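Local coordinates for protein putative thioesterase II (Thermobifida fusca, PDB 3BBJ) that probably hydrolyses acyl thioesters such as acyl-CoA, using a double-hotdog fold, at residues A[10-15]-A[41-46]; A[22-27]-A[92-97]; A[47-52]-A[104-109]; A[193-198]-A[222-227]. All coordinates share one frame; numbering follows the deposited sequence.

Contact 1 (A[10-15]-A[41-46]); sequences SATEVV and LMTVLQ
Thr12 lays its methyl CG2 against CG2 of Thr43, a residue on the long helix 38-51 that is wrapped by the curved antiparallel sheet of the N-terminal hotdog fold. The contact is a worked example of how the N-terminal stretch of the chain packs on the central helix of a hotdog fold: the chain leaves helix 7-11 at Thr12, crosses helix 38-51 near Val44, where the CA atoms of Thr12 and Val44 are 5.5 Å apart, and then runs into strand 14-18. The two threonines meet by carbon alone, at an oblique angle, and the separation of 3.5 Å between Thr12 CG2 and Thr43 CG2 is a tight one. Their hydroxyls are engaged in local bonds instead: Thr12 OG1 with the carbonyl of Phe8, Thr43 OG1 with that of Gly39. In Thr43 the methyl lies opposite the backbone N (chi1 -70° for OG1), which turns it out from the helix to the passing chain while the hydroxyl stays beside the preceding turn.

Val44 divides its two methyls between the ends of the passing chain. Val44 CG2 lies 3.9 Å from the carbonyl oxygen O of Thr12, whereas CG1 is taken up by Val14. Val24 of strand 21-26 touches both valines, bringing the neighbouring strand into the same apolar cluster. Val14 offers a single branch: its CG1 is 3.5 Å from Val44 CG1 and 3.6 Å from the backbone O of Val44.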
loop_
_atom_site.group_PDB
_atom_site.type_symbol
_atom_site.label_atom_id
_atom_site.label_comp_id
_atom_site.label_asym_id
_atom_site.label_seq_id
_atom_site.Cartn_x
_atom_site.Cartn_y
_atom_site.Cartn_z
ATOM N N SER A 10 28.207 -0.562 -0.180
ATOM C CA SER A 10 28.830 -1.813 -0.598
ATOM C C SER A 10 27.848 -2.979 -0.568
ATOM O O SER A 10 27.747 -3.753 -1.528
ATOM C CB SER A 10 30.023 -2.135 0.318
ATOM O OG SER A 10 30.474 -3.472 0.147
ATOM N N ALA A 11 27.132 -3.094 0.545
ATOM C CA ALA A 11 26.168 -4.170 0.756
ATOM C C ALA A 11 25.005 -4.228 -0.251
ATOM O O ALA A 11 24.451 -5.299 -0.492
ATOM C CB ALA A 11 25.598 -4.085 2.178
ATOM N N THR A 12 24.630 -3.089 -0.823
ATOM C CA THR A 12 23.446 -3.019 -1.681
ATOM C C THR A 12 23.732 -2.888 -3.176
ATOM O O THR A 12 22.807 -2.712 -3.964
ATOM C CB THR A 12 22.529 -1.830 -1.234
ATOM O OG1 THR A 12 23.240 -0.580 -1.362
ATOM C CG2 THR A 12 22.091 -2.012 0.220
ATOM N N GLU A 13 24.991 -2.961 -3.589
ATOM C CA GLU A 13 25.302 -2.813 -5.008
ATOM C C GLU A 13 24.830 -4.029 -5.787
ATOM O O GLU A 13 24.994 -5.154 -5.338
ATOM C CB GLU A 13 26.810 -2.584 -5.245
ATOM C CG GLU A 13 27.718 -3.766 -4.898
ATOM C CD GLU A 13 29.118 -3.654 -5.509
ATOM O OE1 GLU A 13 29.253 -3.122 -6.640
ATOM O OE2 GLU A 13 30.081 -4.133 -4.853
ATOM N N VAL A 14 24.241 -3.786 -6.954
ATOM C CA VAL A 14 23.743 -4.850 -7.825
ATOM C C VAL A 14 24.446 -4.717 -9.166
ATOM O O VAL A 14 24.592 -3.614 -9.698
ATOM C CB VAL A 14 22.191 -4.790 -7.980
ATOM C CG1 VAL A 14 21.526 -4.634 -6.603
ATOM C CG2 VAL A 14 21.752 -3.663 -8.904
ATOM N N VAL A 15 24.908 -5.839 -9.704
ATOM C CA VAL A 15 25.689 -5.826 -10.944
ATOM C C VAL A 15 24.882 -6.427 -12.061
ATOM O O VAL A 15 24.299 -7.490 -11.912
ATOM C CB VAL A 15 27.042 -6.592 -10.803
ATOM C CG1 VAL A 15 27.755 -6.689 -12.129
ATOM C CG2 VAL A 15 27.943 -5.903 -9.785
ATOM N N LEU A 41 16.343 -6.166 1.185
ATOM C CA LEU A 41 16.028 -6.823 -0.081
ATOM C C LEU A 41 15.269 -5.867 -1.010
ATOM O O LEU A 41 15.376 -5.957 -2.243
ATOM C CB LEU A 41 15.193 -8.078 0.150
ATOM C CG LEU A 41 15.677 -9.122 1.168
ATOM C CD1 LEU A 41 14.717 -10.273 1.146
ATOM C CD2 LEU A 41 17.104 -9.630 0.893
HETATM N N MSE A 42 14.498 -4.950 -0.415
HETATM C CA MSE A 42 13.816 -3.911 -1.191
HETATM C C MSE A 42 14.800 -2.941 -1.852
HETATM O O MSE A 42 14.641 -2.582 -3.017
HETATM C CB MSE A 42 12.812 -3.165 -0.316
HETATM C CG MSE A 42 11.484 -3.959 -0.151
HETATM SE SE MSE A 42 10.323 -3.375 1.289
HETATM C CE MSE A 42 10.571 -1.461 1.116
ATOM N N THR A 43 15.819 -2.557 -1.096
ATOM C CA THR A 43 16.845 -1.619 -1.511
ATOM C C THR A 43 17.563 -2.121 -2.759
ATOM O O THR A 43 17.819 -1.367 -3.708
ATOM C CB THR A 43 17.864 -1.418 -0.349
ATOM O OG1 THR A 43 17.238 -0.683 0.721
ATOM C CG2 THR A 43 19.079 -0.675 -0.816
ATOM N N VAL A 44 17.872 -3.411 -2.737
ATOM C CA VAL A 44 18.540 -4.091 -3.841
ATOM C C VAL A 44 17.620 -4.179 -5.059
ATOM O O VAL A 44 18.056 -3.942 -6.192
ATOM C CB VAL A 44 19.006 -5.501 -3.400
ATOM C CG1 VAL A 44 19.220 -6.412 -4.600
ATOM C CG2 VAL A 44 20.280 -5.401 -2.558
ATOM N N LEU A 45 16.354 -4.517 -4.835
ATOM C CA LEU A 45 15.404 -4.603 -5.927
ATOM C C LEU A 45 15.140 -3.216 -6.490
ATOM O O LEU A 45 15.020 -3.056 -7.704
ATOM C CB LEU A 45 14.094 -5.247 -5.482
ATOM C CG LEU A 45 14.049 -6.749 -5.185
ATOM C CD1 LEU A 45 12.568 -7.162 -5.046
ATOM C CD2 LEU A 45 14.747 -7.585 -6.271
ATOM N N GLN A 46 15.081 -2.203 -5.626
ATOM C CA GLN A 46 14.876 -0.841 -6.111
ATOM C C GLN A 46 15.960 -0.469 -7.100
ATOM O O GLN A 46 15.667 0.174 -8.116
ATOM C CB GLN A 46 14.828 0.181 -4.961
ATOM C CG GLN A 46 14.653 1.641 -5.434
ATOM C CD GLN A 46 14.442 2.626 -4.286
ATOM O OE1 GLN A 46 13.442 2.562 -3.580
ATOM N NE2 GLN A 46 15.380 3.565 -4.121
#

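Contact 2 (A[22-27]-A[92-97]); sequences YAVELD and TTLFQE
The sheet of the N-terminal hotdog domain places strands 21-26 and 88-96 on the two flanks of strand 72-82, and this contact joins those flanks across the strand between them. Both are antiparallel to it and run in the same general sense as each other, though splayed by the twist of the sheet, with Val24 abreast of Leu94 and Leu26 abreast of Gln96. The CA atoms of Val24 and Leu94 are 9.3 Å apart and those of Leu26 and Gln96 9.9 Å, the spacing expected of next-but-one strands, so side chains alone can close the gap.

Val24 and Leu94 do so with one methyl each: Val24 CG1 approaches Leu94 CD1 to 4.1 Å, the two side chains standing roughly perpendicular. The torsion that sets CG of Leu94 opposite its backbone N (chi1 -179°) carries the branched end toward Val24. Leu94 also touches Ala74 of the middle strand.

The second pair is of mixed character. Leu26 and Gln96 extend toward each other from their two strands, and Leu26 CD1 lies 4.0 Å from Gln96 NE2, a packing contact without a hydrogen bond. The buried amide nitrogen is instead satisfied by the carbonyls of Ser70 and Pro73, which fix where the extended glutamine chain ends.

Leu26 also rests on Leu41 of helix 38-51. Contacts of this sort, between alternate strands on the helix-facing side of a curved antiparallel sheet, belong to the hotdog fold, in which the sheet curls round its central helix.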
loop_
_atom_site.group_PDB
_atom_site.type_symbol
_atom_site.label_atom_id
_atom_site.label_comp_id
_atom_site.label_asym_id
_atom_site.label_seq_id
_atom_site.Cartn_x
_atom_site.Cartn_y
_atom_site.Cartn_z
ATOM N N TYR A 22 20.453 -9.349 -13.087
ATOM C CA TYR A 22 21.416 -8.747 -12.177
ATOM C C TYR A 22 21.840 -9.731 -11.119
ATOM O O TYR A 22 21.130 -10.688 -10.838
ATOM C CB TYR A 22 20.802 -7.512 -11.514
ATOM C CG TYR A 22 20.509 -6.374 -12.470
ATOM C CD1 TYR A 22 19.389 -6.393 -13.293
ATOM C CD2 TYR A 22 21.340 -5.273 -12.529
ATOM C CE1 TYR A 22 19.117 -5.341 -14.171
ATOM C CE2 TYR A 22 21.072 -4.216 -13.388
ATOM C CZ TYR A 22 19.971 -4.254 -14.207
ATOM O OH TYR A 22 19.746 -3.190 -15.065
ATOM N N ALA A 23 23.020 -9.502 -10.558
ATOM C CA ALA A 23 23.556 -10.324 -9.482
ATOM C C ALA A 23 23.746 -9.444 -8.257
ATOM O O ALA A 23 24.074 -8.260 -8.377
ATOM C CB ALA A 23 24.886 -10.957 -9.891
ATOM N N VAL A 24 23.537 -10.028 -7.084
ATOM C CA VAL A 24 23.682 -9.313 -5.830
ATOM C C VAL A 24 24.236 -10.275 -4.762
ATOM O O VAL A 24 24.019 -11.483 -4.837
ATOM C CB VAL A 24 22.298 -8.707 -5.415
ATOM C CG1 VAL A 24 21.324 -9.808 -4.985
ATOM C CG2 VAL A 24 22.448 -7.677 -4.320
ATOM N N GLU A 25 24.975 -9.731 -3.800
ATOM C CA GLU A 25 25.455 -10.484 -2.625
ATOM C C GLU A 25 24.732 -10.013 -1.370
ATOM O O GLU A 25 24.872 -8.864 -0.959
ATOM C CB GLU A 25 26.979 -10.309 -2.426
ATOM C CG GLU A 25 27.816 -11.528 -2.831
ATOM C CD GLU A 25 27.840 -12.612 -1.755
ATOM O OE1 GLU A 25 27.847 -12.279 -0.546
ATOM O OE2 GLU A 25 27.867 -13.805 -2.121
ATOM N N LEU A 26 23.966 -10.899 -0.752
ATOM C CA LEU A 26 23.222 -10.525 0.449
ATOM C C LEU A 26 24.170 -10.542 1.636
ATOM O O LEU A 26 24.782 -11.557 1.948
ATOM C CB LEU A 26 22.008 -11.429 0.683
ATOM C CG LEU A 26 21.003 -11.478 -0.474
ATOM C CD1 LEU A 26 19.676 -11.894 0.067
ATOM C CD2 LEU A 26 20.880 -10.139 -1.215
ATOM N N ASP A 27 24.292 -9.380 2.261
ATOM C CA ASP A 27 25.218 -9.164 3.347
ATOM C C ASP A 27 24.604 -9.683 4.651
ATOM O O ASP A 27 23.560 -9.186 5.097
ATOM C CB ASP A 27 25.540 -7.665 3.410
ATOM C CG ASP A 27 26.448 -7.298 4.558
ATOM O OD1 ASP A 27 26.757 -8.158 5.404
ATOM O OD2 ASP A 27 26.830 -6.130 4.625
ATOM N N THR A 92 10.472 -6.446 -10.786
ATOM C CA THR A 92 11.774 -6.961 -10.398
ATOM C C THR A 92 11.549 -8.069 -9.370
ATOM O O THR A 92 10.777 -7.898 -8.405
ATOM C CB THR A 92 12.671 -5.825 -9.844
ATOM O OG1 THR A 92 13.930 -6.354 -9.405
ATOM C CG2 THR A 92 11.984 -5.083 -8.686
ATOM N N THR A 93 12.182 -9.219 -9.613
ATOM C CA THR A 93 12.023 -10.390 -8.757
ATOM C C THR A 93 13.390 -10.930 -8.296
ATOM O O THR A 93 14.334 -11.064 -9.096
ATOM C CB THR A 93 11.250 -11.488 -9.497
ATOM O OG1 THR A 93 10.065 -10.927 -10.085
ATOM C CG2 THR A 93 10.876 -12.649 -8.551
ATOM N N LEU A 94 13.477 -11.245 -6.998
ATOM C CA LEU A 94 14.707 -11.765 -6.397
ATOM C C LEU A 94 14.634 -13.274 -6.240
ATOM O O LEU A 94 13.649 -13.800 -5.714
ATOM C CB LEU A 94 14.950 -11.135 -5.035
ATOM C CG LEU A 94 16.202 -11.559 -4.282
ATOM C CD1 LEU A 94 17.456 -11.177 -5.076
ATOM C CD2 LEU A 94 16.209 -10.911 -2.890
ATOM N N PHE A 95 15.701 -13.946 -6.697
ATOM C CA PHE A 95 15.828 -15.398 -6.619
ATOM C C PHE A 95 17.042 -15.796 -5.804
ATOM O O PHE A 95 18.059 -15.109 -5.798
ATOM C CB PHE A 95 15.995 -15.987 -8.002
ATOM C CG PHE A 95 14.833 -15.768 -8.897
ATOM C CD1 PHE A 95 14.689 -14.570 -9.581
ATOM C CD2 PHE A 95 13.899 -16.767 -9.091
ATOM C CE1 PHE A 95 13.598 -14.369 -10.433
ATOM C CE2 PHE A 95 12.804 -16.569 -9.953
ATOM C CZ PHE A 95 12.657 -15.370 -10.619
ATOM N N GLN A 96 16.926 -16.917 -5.109
ATOM C CA GLN A 96 18.038 -17.455 -4.336
ATOM C C GLN A 96 17.838 -18.954 -4.167
ATOM O O GLN A 96 16.801 -19.398 -3.649
ATOM C CB GLN A 96 18.165 -16.763 -2.971
ATOM C CG GLN A 96 19.551 -16.924 -2.350
ATOM C CD GLN A 96 19.670 -16.372 -0.926
ATOM O OE1 GLN A 96 18.798 -16.596 -0.080
ATOM N NE2 GLN A 96 20.777 -15.670 -0.655
ATOM N N GLU A 97 18.843 -19.717 -4.594
ATOM C CA GLU A 97 18.822 -21.180 -4.549
ATOM C C GLU A 97 17.621 -21.713 -5.303
ATOM O O GLU A 97 16.877 -22.544 -4.800
ATOM C CB GLU A 97 18.841 -21.707 -3.112
ATOM C CG GLU A 97 20.067 -21.289 -2.313
ATOM C CD GLU A 97 20.351 -22.225 -1.144
ATOM O OE1 GLU A 97 20.415 -23.462 -1.366
ATOM O OE2 GLU A 97 20.524 -21.727 -0.011
#

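Contact 3 (A[47-52]-A[104-109]); sequences RSALAE and GTLATA
The last turns of helix 38-51 pack on strand 99-109 with two matched positions: the CA atoms of Ala49 and Leu106 are 7.1 Å apart, and those of Leu50 and Thr108 7.3 Å. Consecutive residues of the helix thus meet every second residue of the strand, those whose side chains project to the helix side. No hydrogen bond joins the two segments; helix and sheet meet by packing.

Ala49 contributes a single methyl. Its CB lies beside the fork of Leu106, nearly equidistant from the two branches, 4.1 Å from Leu106 CD2 and 4.2 Å from CD1. One step on, Leu50 and Thr108 run antiparallel alongside each other, with Leu50 CD2 meeting Thr108 CG2 at 4.0 Å. The threonine is split by its first torsion (chi1 82°): the methyl lies opposite the carbonyl carbon and serves the apolar contact, while OG1 is bonded to Ser53 OG and to the carbonyl of Thr88. A polar atom within the protein interior is thereby satisfied without disturbing the packing.

Thr105 and Ala107, which alternate with the helix-facing residues, pack on His64 and Val218 of the second subunit. Within the chain, strand 99-109 runs between strands 88-96 and 57-65, and both contribute to the packing around the helix: Val90 of the first touches Ala49, while Ala58, Ser61 and Tyr63 of the second touch Leu106.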
loop_
_atom_site.group_PDB
_atom_site.type_symbol
_atom_site.label_atom_id
_atom_site.label_comp_id
_atom_site.label_asym_id
_atom_site.label_seq_id
_atom_site.Cartn_x
_atom_site.Cartn_y
_atom_site.Cartn_z
ATOM N N ARG A 47 17.206 -0.843 -6.782
ATOM C CA ARG A 47 18.360 -0.529 -7.633
ATOM C C ARG A 47 18.242 -1.141 -9.014
ATOM O O ARG A 47 18.558 -0.504 -10.017
ATOM C CB ARG A 47 19.673 -1.012 -6.993
ATOM C CG ARG A 47 20.199 -0.078 -5.941
ATOM C CD ARG A 47 21.702 -0.199 -5.739
ATOM N NE ARG A 47 22.246 1.071 -5.263
ATOM C CZ ARG A 47 22.256 1.483 -3.996
ATOM N NH1 ARG A 47 21.755 0.735 -3.024
ATOM N NH2 ARG A 47 22.771 2.672 -3.697
ATOM N N SER A 48 17.802 -2.392 -9.052
ATOM C CA SER A 48 17.606 -3.090 -10.299
ATOM C C SER A 48 16.581 -2.385 -11.169
ATOM O O SER A 48 16.739 -2.300 -12.386
ATOM C CB SER A 48 17.141 -4.524 -10.027
ATOM O OG SER A 48 15.916 -4.554 -9.312
ATOM N N ALA A 49 15.530 -1.880 -10.540
ATOM C CA ALA A 49 14.426 -1.275 -11.268
ATOM C C ALA A 49 14.798 0.057 -11.885
ATOM O O ALA A 49 14.431 0.345 -13.022
ATOM C CB ALA A 49 13.222 -1.124 -10.366
ATOM N N LEU A 50 15.508 0.883 -11.135
ATOM C CA LEU A 50 15.911 2.196 -11.638
ATOM C C LEU A 50 17.013 2.086 -12.693
ATOM O O LEU A 50 17.175 2.984 -13.512
ATOM C CB LEU A 50 16.386 3.088 -10.486
ATOM C CG LEU A 50 15.362 3.405 -9.397
ATOM C CD1 LEU A 50 16.045 4.082 -8.214
ATOM C CD2 LEU A 50 14.280 4.267 -9.970
ATOM N N ALA A 51 17.787 1.000 -12.648
ATOM C CA ALA A 51 18.795 0.735 -13.673
ATOM C C ALA A 51 18.106 0.483 -15.015
ATOM O O ALA A 51 18.651 0.808 -16.078
ATOM C CB ALA A 51 19.667 -0.453 -13.288
ATOM N N GLU A 52 16.898 -0.070 -14.961
ATOM C CA GLU A 52 16.125 -0.388 -16.163
ATOM C C GLU A 52 15.206 0.737 -16.628
ATOM O O GLU A 52 14.515 0.590 -17.635
ATOM C CB GLU A 52 15.296 -1.652 -15.909
ATOM C CG GLU A 52 16.159 -2.903 -15.693
ATOM C CD GLU A 52 16.806 -3.414 -16.980
ATOM O OE1 GLU A 52 16.061 -3.670 -17.953
ATOM O OE2 GLU A 52 18.052 -3.568 -17.012
ATOM N N GLY A 104 8.765 -7.161 -6.524
ATOM C CA GLY A 104 8.355 -5.774 -6.424
ATOM C C GLY A 104 7.925 -5.230 -7.780
ATOM O O GLY A 104 8.394 -5.702 -8.817
ATOM N N THR A 105 6.964 -4.302 -7.775
ATOM C CA THR A 105 6.609 -3.562 -8.980
ATOM C C THR A 105 6.742 -2.111 -8.557
ATOM O O THR A 105 6.307 -1.735 -7.484
ATOM C CB THR A 105 5.223 -3.926 -9.510
ATOM O OG1 THR A 105 5.169 -5.347 -9.693
ATOM C CG2 THR A 105 4.942 -3.224 -10.862
ATOM N N LEU A 106 7.447 -1.334 -9.362
ATOM C CA LEU A 106 7.778 0.025 -9.009
ATOM C C LEU A 106 7.372 0.978 -10.099
ATOM O O LEU A 106 7.772 0.817 -11.259
ATOM C CB LEU A 106 9.292 0.177 -8.727
ATOM C CG LEU A 106 9.886 -0.527 -7.488
ATOM C CD1 LEU A 106 10.078 -2.019 -7.733
ATOM C CD2 LEU A 106 11.200 0.095 -7.075
ATOM N N ALA A 107 6.558 1.964 -9.715
ATOM C CA ALA A 107 6.209 3.057 -10.597
ATOM C C ALA A 107 7.350 4.040 -10.413
ATOM O O ALA A 107 7.528 4.587 -9.312
ATOM C CB ALA A 107 4.868 3.690 -10.208
ATOM N N THR A 108 8.137 4.238 -11.474
ATOM C CA THR A 108 9.241 5.194 -11.433
ATOM C C THR A 108 8.862 6.428 -12.223
ATOM O O THR A 108 8.172 6.345 -13.246
ATOM C CB THR A 108 10.576 4.631 -11.987
ATOM O OG1 THR A 108 10.581 4.715 -13.412
ATOM C CG2 THR A 108 10.806 3.170 -11.540
ATOM N N ALA A 109 9.305 7.569 -11.713
ATOM C CA ALA A 109 9.080 8.866 -12.337
ATOM C C ALA A 109 10.236 9.767 -11.878
ATOM O O ALA A 109 11.123 9.315 -11.170
ATOM C CB ALA A 109 7.741 9.438 -11.918
#

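Contact 4 (A[193-198]-A[222-227]); sequences AFLPLA and WHLRAI
The side chains of Leu195 and Trp222 run roughly perpendicular, and Leu195 CB approaches the indole obliquely, 3.7 Å from Trp222 CH2 at the far end of the ring system. Pro196 meets the same indole, again obliquely, nearer its nitrogen: Pro196 CD is 4.1 Å from Trp222 CZ2, and Pro196 CB 4.1 Å from Trp222 NE1. Two successive helix residues therefore share one tryptophan, each at different ring atoms. Trp222 can serve both because CG lies between its backbone N and carbonyl carbon (chi1 83°), with the indole extending from strand 217-224 to helix 191-198.

Leu224, two residues further along the strand, receives the end of Leu195. These two leucines likewise stand crosswise, and Leu195 CD1 presses on Leu224 CD1 at 3.3 Å, closer than methyl groups normally pack. The segment axes of helix and strand are 10.1 Å apart and run nearly antiparallel, at 152°, consistent with Pro196 lying beside Trp222 while Leu195 reaches on to Leu224. Pro196, lacking an N-H, also marks a kink in the helix.

This is helix-on-sheet packing in the C-terminal hotdog domain. Pro196 and Trp222 also touch Gln46 of helix 38-51, and just past the strand Arg225 forms a salt bridge with Asp248 of the second subunit. Between the two segments themselves no hydrogen bond or charge pair is made; the contact rests on buried carbon surface and the fit of its shapes.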
loop_
_atom_site.group_PDB
_atom_site.type_symbol
_atom_site.label_atom_id
_atom_site.label_comp_id
_atom_site.label_asym_id
_atom_site.label_seq_id
_atom_site.Cartn_x
_atom_site.Cartn_y
_atom_site.Cartn_z
ATOM N N ALA A 193 18.142 6.005 -1.817
ATOM C CA ALA A 193 18.540 4.602 -1.865
ATOM C C ALA A 193 18.200 3.907 -0.552
ATOM O O ALA A 193 17.918 2.722 -0.528
ATOM C CB ALA A 193 20.054 4.496 -2.153
ATOM N N PHE A 194 18.212 4.678 0.535
ATOM C CA PHE A 194 18.035 4.169 1.908
ATOM C C PHE A 194 16.575 4.112 2.364
ATOM O O PHE A 194 16.247 3.376 3.288
ATOM C CB PHE A 194 18.860 5.056 2.854
ATOM C CG PHE A 194 18.546 4.889 4.329
ATOM C CD1 PHE A 194 18.840 3.709 4.991
ATOM C CD2 PHE A 194 18.036 5.959 5.065
ATOM C CE1 PHE A 194 18.575 3.571 6.357
ATOM C CE2 PHE A 194 17.768 5.836 6.438
ATOM C CZ PHE A 194 18.043 4.639 7.084
ATOM N N LEU A 195 15.698 4.878 1.715
ATOM C CA LEU A 195 14.277 4.896 2.096
ATOM C C LEU A 195 13.644 3.493 2.156
ATOM O O LEU A 195 12.979 3.166 3.139
ATOM C CB LEU A 195 13.471 5.854 1.199
ATOM C CG LEU A 195 13.765 7.354 1.396
ATOM C CD1 LEU A 195 12.926 8.222 0.502
ATOM C CD2 LEU A 195 13.544 7.760 2.851
ATOM N N PRO A 196 13.866 2.653 1.129
ATOM C CA PRO A 196 13.272 1.300 1.179
ATOM C C PRO A 196 13.711 0.454 2.379
ATOM O O PRO A 196 12.927 -0.391 2.872
ATOM C CB PRO A 196 13.691 0.657 -0.151
ATOM C CG PRO A 196 14.774 1.547 -0.732
ATOM C CD PRO A 196 14.623 2.910 -0.114
ATOM N N LEU A 197 14.936 0.667 2.867
ATOM C CA LEU A 197 15.376 0.012 4.106
ATOM C C LEU A 197 14.769 0.706 5.321
ATOM O O LEU A 197 14.280 0.049 6.249
ATOM C CB LEU A 197 16.912 -0.004 4.239
ATOM C CG LEU A 197 17.499 -0.537 5.567
ATOM C CD1 LEU A 197 16.982 -1.915 5.893
ATOM C CD2 LEU A 197 19.006 -0.569 5.538
ATOM N N ALA A 198 14.819 2.031 5.315
ATOM C CA ALA A 198 14.298 2.857 6.412
ATOM C C ALA A 198 12.869 2.503 6.792
ATOM O O ALA A 198 12.560 2.362 7.960
ATOM C CB ALA A 198 14.399 4.326 6.045
ATOM N N TRP A 222 5.081 1.347 -0.466
ATOM C CA TRP A 222 5.507 2.641 0.037
ATOM C C TRP A 222 5.659 3.681 -1.095
ATOM O O TRP A 222 5.958 3.361 -2.237
ATOM C CB TRP A 222 6.778 2.506 0.889
ATOM C CG TRP A 222 8.035 2.460 0.113
ATOM C CD1 TRP A 222 8.644 1.354 -0.379
ATOM C CD2 TRP A 222 8.855 3.570 -0.260
ATOM N NE1 TRP A 222 9.789 1.697 -1.042
ATOM C CE2 TRP A 222 9.939 3.055 -0.999
ATOM C CE3 TRP A 222 8.774 4.950 -0.053
ATOM C CZ2 TRP A 222 10.940 3.870 -1.529
ATOM C CZ3 TRP A 222 9.759 5.757 -0.576
ATOM C CH2 TRP A 222 10.838 5.215 -1.302
ATOM N N HIS A 223 5.408 4.931 -0.756
ATOM C CA HIS A 223 5.403 6.003 -1.736
ATOM C C HIS A 223 6.407 7.103 -1.392
ATOM O O HIS A 223 6.486 7.543 -0.243
ATOM C CB HIS A 223 4.000 6.613 -1.798
ATOM C CG HIS A 223 2.919 5.619 -2.065
ATOM N ND1 HIS A 223 2.828 4.926 -3.251
ATOM C CD2 HIS A 223 1.861 5.227 -1.322
ATOM C CE1 HIS A 223 1.769 4.138 -3.222
ATOM N NE2 HIS A 223 1.166 4.297 -2.060
ATOM N N LEU A 224 7.145 7.548 -2.401
ATOM C CA LEU A 224 8.106 8.645 -2.271
ATOM C C LEU A 224 7.358 9.914 -2.620
ATOM O O LEU A 224 6.847 10.014 -3.726
ATOM C CB LEU A 224 9.260 8.479 -3.257
ATOM C CG LEU A 224 10.342 9.560 -3.213
ATOM C CD1 LEU A 224 11.025 9.567 -1.845
ATOM C CD2 LEU A 224 11.345 9.345 -4.336
ATOM N N ARG A 225 7.336 10.885 -1.700
ATOM C CA ARG A 225 6.523 12.092 -1.837
ATOM C C ARG A 225 7.282 13.396 -2.102
ATOM O O ARG A 225 6.709 14.365 -2.615
ATOM C CB ARG A 225 5.697 12.264 -0.564
ATOM C CG ARG A 225 4.767 11.065 -0.231
ATOM C CD ARG A 225 3.953 10.601 -1.427
ATOM N NE ARG A 225 3.302 11.720 -2.129
ATOM C CZ ARG A 225 2.178 12.327 -1.738
ATOM N NH1 ARG A 225 1.541 11.956 -0.631
ATOM N NH2 ARG A 225 1.682 13.320 -2.465
ATOM N N ALA A 226 8.548 13.422 -1.695
ATOM C CA ALA A 226 9.450 14.556 -1.877
ATOM C C ALA A 226 10.865 13.996 -1.870
ATOM O O ALA A 226 11.098 12.886 -1.378
ATOM C CB ALA A 226 9.292 15.556 -0.744
ATOM N N ILE A 227 11.797 14.751 -2.448
ATOM C CA ILE A 227 13.190 14.375 -2.504
ATOM C C ILE A 227 13.846 14.908 -1.234
ATOM O O ILE A 227 13.919 16.123 -1.048
ATOM C CB ILE A 227 13.883 14.997 -3.733
ATOM C CG1 ILE A 227 13.220 14.518 -5.043
ATOM C CG2 ILE A 227 15.381 14.688 -3.716
ATOM C CD1 ILE A 227 13.362 13.023 -5.353
#

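In the fold
Contacts 1 and 3 use successive parts of helix 38-51, their centres about 12 Å apart, and contact 2 belongs to the sheet around that helix, its centre about 8 Å from that of contact 1. Polar links tie 2 to 3: Tyr22 OH to Glu52 OE2 at 2.6 Å and Thr92 OG1 to Ser48 OG at 2.7 Å. Contact 4 carries the scheme into the second hotdog domain and meets contact 3 where Arg47 NH2 lies 3.6 Å from Ala193 CB; it stays about 10 Å, between nearest atoms, from contact 2. Contacts 3 and 4 both touch the second subunit. In hotdog thioesterases the active site commonly lies between paired hotdog units; no catalytic residue is established here.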